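Long-range contact in putative mandelate racemase (Zymomonas mobilis, PDB 2OX4), which binds a magnesium ion and is probably a lyase of the mandelate racemase group in the enolase superfamily: residues V312-E325 / E332-K346. Sequence-based numbering, arbitrary orientation.
Sequences VTVQAHVAGTGVAE and EIAIPNFCIHEHHQK
Glu325 accepts two histidine N-H bonds on one oxygen. His341 NE2 meets Glu325 OE2 at 2.9 Å on the anti lone pair of that oxygen, and His343 ND1 reaches Glu325 OE2 at 2.9 Å from the syn side. OE2 lies in both ring planes, and the bonds run nearly straight, at 175° and 172°. His343 NE2 is bonded to Gln361. A leucine in place of Glu325 would probably leave both N-H groups without their shared acceptor.

The other glutamates hold backbone N-H groups. Ala316 N donates to Glu332 OE2 (2.9 Å). Val318 N approaches Glu342 OE1 from above the carboxylate plane, at 3.2 Å. Glu342 stays extended with CG anti to the backbone N (chi1 176°), which carries OE1 across to that N-H. Its OE2 turns to Lys166 and Ser131.

Backbone pairing is brief: Cys339 N donates to Val314 O (2.8 Å), and the return bond from Val314 N to Asn337 O is weak. Asn337 ND2 adds a bond to Val312 O, and Lys346 NZ one to Ala319 O.

Waters also bridge the segments. One joins Gln315 NE2 to Glu342 OE1, while Gln315 OE1 is bonded to Tyr129. Another links Ala316 O, Glu332 OE2 and Glu342 N.

Apolar contact is small. Ile335 CD1 touches Val314 CB at 3.6 Å, the side chains crossing at about a right angle.

This is the closing side of the enolase-type barrel: strand 313-314 pairs with 286-287, strand 341-344 with 126-131, and helix 322-333 connects them. Helix 296-309 covers Val314, and His317 lies beside Glu267 of the magnesium site.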
# COMPACT_ATOMS: atom_id res chain seq x y z
N VAL C 312 5.71 -1.35 22.27
CA VAL C 312 4.56 -2.03 22.84
C VAL C 312 5.05 -2.62 24.15
O VAL C 312 6.20 -3.06 24.25
CB VAL C 312 4.08 -3.16 21.89
CG1 VAL C 312 3.02 -4.05 22.54
CG2 VAL C 312 3.53 -2.58 20.57
N THR C 313 4.21 -2.59 25.18
CA THR C 313 4.62 -3.17 26.46
C THR C 313 3.79 -4.40 26.78
O THR C 313 2.89 -4.73 26.03
CB THR C 313 4.59 -2.14 27.60
OG1 THR C 313 3.26 -1.67 27.79
CG2 THR C 313 5.53 -0.98 27.31
N VAL C 314 4.13 -5.08 27.88
CA VAL C 314 3.66 -6.44 28.09
C VAL C 314 3.01 -6.58 29.47
O VAL C 314 3.55 -6.11 30.48
CB VAL C 314 4.82 -7.47 27.97
CG1 VAL C 314 4.26 -8.89 28.01
CG2 VAL C 314 5.61 -7.24 26.67
N GLN C 315 1.85 -7.22 29.50
CA GLN C 315 1.29 -7.73 30.76
C GLN C 315 0.92 -9.19 30.51
O GLN C 315 0.01 -9.45 29.74
CB GLN C 315 0.01 -6.94 31.12
CG GLN C 315 -0.87 -7.61 32.23
CD GLN C 315 -2.29 -7.90 31.78
OE1 GLN C 315 -3.08 -6.99 31.55
NE2 GLN C 315 -2.61 -9.18 31.65
N ALA C 316 1.61 -10.13 31.15
CA ALA C 316 1.26 -11.53 30.96
C ALA C 316 -0.21 -11.72 31.34
O ALA C 316 -0.67 -11.18 32.35
CB ALA C 316 2.13 -12.44 31.79
N HIS C 317 -0.94 -12.46 30.53
CA HIS C 317 -2.25 -12.95 30.95
C HIS C 317 -2.05 -14.05 31.97
O HIS C 317 -1.34 -15.03 31.71
CB HIS C 317 -3.05 -13.48 29.77
CG HIS C 317 -4.34 -14.12 30.16
ND1 HIS C 317 -4.48 -15.49 30.29
CD2 HIS C 317 -5.54 -13.59 30.47
CE1 HIS C 317 -5.71 -15.77 30.65
NE2 HIS C 317 -6.38 -14.63 30.77
N VAL C 318 -2.67 -13.89 33.13
CA VAL C 318 -2.51 -14.87 34.21
C VAL C 318 -3.88 -15.22 34.77
O VAL C 318 -4.57 -14.35 35.33
CB VAL C 318 -1.62 -14.32 35.36
CG1 VAL C 318 -1.39 -15.41 36.42
CG2 VAL C 318 -0.28 -13.85 34.81
N ALA C 319 -4.27 -16.48 34.62
CA ALA C 319 -5.63 -16.92 34.99
C ALA C 319 -5.71 -18.42 35.16
O ALA C 319 -6.58 -19.07 34.56
CB ALA C 319 -6.67 -16.43 33.97
N GLY C 320 -4.81 -18.97 35.97
CA GLY C 320 -4.93 -20.36 36.41
C GLY C 320 -4.34 -20.53 37.80
O GLY C 320 -4.53 -19.68 38.68
N THR C 321 -3.59 -21.62 37.98
CA THR C 321 -3.06 -21.98 39.30
C THR C 321 -1.82 -21.19 39.66
O THR C 321 -1.33 -20.35 38.87
CB THR C 321 -2.70 -23.48 39.41
OG1 THR C 321 -1.42 -23.72 38.82
CG2 THR C 321 -3.76 -24.38 38.78
N GLY C 322 -1.29 -21.49 40.84
CA GLY C 322 -0.03 -20.92 41.32
C GLY C 322 1.20 -21.30 40.51
O GLY C 322 2.22 -20.62 40.59
N VAL C 323 1.11 -22.39 39.73
CA VAL C 323 2.16 -22.72 38.76
C VAL C 323 2.23 -21.63 37.69
O VAL C 323 3.29 -21.03 37.51
CB VAL C 323 1.97 -24.13 38.14
CG1 VAL C 323 3.01 -24.39 37.03
CG2 VAL C 323 2.10 -25.22 39.23
N ALA C 324 1.11 -21.38 37.01
CA ALA C 324 1.01 -20.27 36.06
C ALA C 324 1.44 -18.93 36.66
O ALA C 324 2.19 -18.17 36.04
CB ALA C 324 -0.41 -20.17 35.50
N GLU C 325 0.97 -18.63 37.87
CA GLU C 325 1.29 -17.31 38.43
C GLU C 325 2.77 -17.13 38.76
O GLU C 325 3.37 -16.11 38.38
CB GLU C 325 0.38 -16.90 39.59
CG GLU C 325 0.57 -15.39 39.92
CD GLU C 325 -0.70 -14.67 40.39
OE1 GLU C 325 -1.46 -15.25 41.20
OE2 GLU C 325 -0.92 -13.49 39.98
N GLU C 332 8.02 -11.87 33.45
CA GLU C 332 7.81 -10.42 33.48
C GLU C 332 8.96 -9.63 34.07
O GLU C 332 9.27 -8.54 33.58
CB GLU C 332 6.53 -10.09 34.23
CG GLU C 332 5.27 -10.48 33.46
CD GLU C 332 4.01 -10.25 34.28
OE1 GLU C 332 4.03 -10.49 35.51
OE2 GLU C 332 3.00 -9.83 33.69
N ILE C 333 9.59 -10.15 35.12
CA ILE C 333 10.70 -9.41 35.73
C ILE C 333 11.92 -9.38 34.79
O ILE C 333 12.74 -8.47 34.87
CB ILE C 333 11.08 -9.96 37.14
CG1 ILE C 333 11.75 -8.86 37.98
CG2 ILE C 333 11.96 -11.20 37.05
CD1 ILE C 333 11.36 -8.88 39.43
N ALA C 334 12.00 -10.35 33.88
CA ALA C 334 13.15 -10.48 32.98
C ALA C 334 13.05 -9.66 31.68
O ALA C 334 13.99 -9.69 30.87
CB ALA C 334 13.41 -11.94 32.64
N ILE C 335 11.95 -8.95 31.47
CA ILE C 335 11.80 -8.16 30.23
C ILE C 335 11.84 -6.65 30.53
O ILE C 335 11.33 -6.22 31.57
CB ILE C 335 10.50 -8.53 29.42
CG1 ILE C 335 9.24 -8.32 30.27
CG2 ILE C 335 10.58 -9.98 28.87
CD1 ILE C 335 7.91 -8.38 29.47
N PRO C 336 12.46 -5.85 29.64
CA PRO C 336 12.48 -4.39 29.85
C PRO C 336 11.13 -3.70 29.63
O PRO C 336 10.86 -2.68 30.28
CB PRO C 336 13.52 -3.90 28.83
CG PRO C 336 13.49 -4.92 27.74
CD PRO C 336 13.21 -6.24 28.44
N ASN C 337 10.29 -4.25 28.75
CA ASN C 337 9.04 -3.60 28.34
C ASN C 337 7.82 -4.13 29.09
O ASN C 337 6.80 -4.46 28.51
CB ASN C 337 8.84 -3.61 26.80
CG ASN C 337 8.88 -5.03 26.18
OD1 ASN C 337 9.57 -5.92 26.67
ND2 ASN C 337 8.15 -5.22 25.07
N PHE C 338 7.92 -4.22 30.41
CA PHE C 338 6.82 -4.68 31.26
C PHE C 338 5.88 -3.52 31.58
O PHE C 338 6.34 -2.42 31.91
CB PHE C 338 7.41 -5.27 32.56
CG PHE C 338 6.39 -5.50 33.66
CD1 PHE C 338 5.51 -6.57 33.60
CD2 PHE C 338 6.36 -4.66 34.77
CE1 PHE C 338 4.59 -6.80 34.63
CE2 PHE C 338 5.44 -4.87 35.79
CZ PHE C 338 4.56 -5.94 35.72
N CYS C 339 4.57 -3.76 31.52
CA CYS C 339 3.56 -2.74 31.85
C CYS C 339 3.07 -2.90 33.31
O CYS C 339 3.27 -2.01 34.15
CB CYS C 339 2.36 -2.85 30.89
SG CYS C 339 1.03 -1.70 31.29
N ILE C 340 2.44 -4.03 33.60
CA ILE C 340 1.70 -4.24 34.86
C ILE C 340 1.38 -5.74 34.96
O ILE C 340 1.37 -6.44 33.94
CB ILE C 340 0.43 -3.35 34.94
CG1 ILE C 340 -0.11 -3.28 36.38
CG2 ILE C 340 -0.63 -3.78 33.90
CD1 ILE C 340 -1.20 -2.24 36.56
N HIS C 341 1.17 -6.23 36.18
CA HIS C 341 0.87 -7.65 36.39
C HIS C 341 -0.61 -7.86 36.77
O HIS C 341 -1.16 -7.15 37.61
CB HIS C 341 1.78 -8.25 37.47
CG HIS C 341 1.48 -9.69 37.76
ND1 HIS C 341 2.12 -10.73 37.12
CD2 HIS C 341 0.59 -10.27 38.61
CE1 HIS C 341 1.64 -11.88 37.55
NE2 HIS C 341 0.71 -11.63 38.46
N GLU C 342 -1.24 -8.84 36.13
CA GLU C 342 -2.64 -9.17 36.39
C GLU C 342 -2.72 -10.13 37.57
O GLU C 342 -2.15 -11.23 37.54
CB GLU C 342 -3.25 -9.86 35.18
CG GLU C 342 -4.68 -10.30 35.44
CD GLU C 342 -5.35 -10.91 34.22
OE1 GLU C 342 -4.65 -11.44 33.32
OE2 GLU C 342 -6.59 -10.87 34.18
N HIS C 343 -3.45 -9.72 38.61
CA HIS C 343 -3.69 -10.65 39.72
C HIS C 343 -5.17 -11.00 39.79
O HIS C 343 -6.00 -10.17 40.16
CB HIS C 343 -3.16 -10.10 41.05
CG HIS C 343 -3.21 -11.10 42.16
ND1 HIS C 343 -2.60 -12.33 42.09
CD2 HIS C 343 -3.83 -11.06 43.37
CE1 HIS C 343 -2.82 -13.00 43.21
NE2 HIS C 343 -3.58 -12.26 44.00
N HIS C 344 -5.48 -12.25 39.41
CA HIS C 344 -6.84 -12.66 39.12
C HIS C 344 -7.54 -13.02 40.42
O HIS C 344 -6.93 -13.60 41.33
CB HIS C 344 -6.87 -13.85 38.17
CG HIS C 344 -8.17 -14.02 37.44
ND1 HIS C 344 -9.33 -14.41 38.07
CD2 HIS C 344 -8.48 -13.88 36.13
CE1 HIS C 344 -10.31 -14.49 37.18
NE2 HIS C 344 -9.81 -14.17 35.99
N GLN C 345 -8.82 -12.65 40.49
CA GLN C 345 -9.66 -12.94 41.66
C GLN C 345 -9.77 -14.44 42.00
O GLN C 345 -9.92 -14.80 43.17
CB GLN C 345 -11.04 -12.27 41.54
CG GLN C 345 -11.97 -12.84 40.46
CD GLN C 345 -12.76 -14.06 40.94
OE1 GLN C 345 -12.68 -15.14 40.35
NE2 GLN C 345 -13.51 -13.90 42.03
N LYS C 346 -9.67 -15.30 40.99
CA LYS C 346 -9.78 -16.75 41.21
C LYS C 346 -8.72 -17.28 42.19
O LYS C 346 -8.98 -18.23 42.92
CB LYS C 346 -9.76 -17.52 39.88
CG LYS C 346 -8.36 -17.82 39.34
CD LYS C 346 -8.23 -17.51 37.88
CE LYS C 346 -8.62 -18.68 37.04
NZ LYS C 346 -9.25 -18.24 35.76
O HOH W 1 -5.17 -10.23 30.72
O HOH W 2 0.41 -10.45 34.57
O HOH W 3 -3.50 -13.91 38.33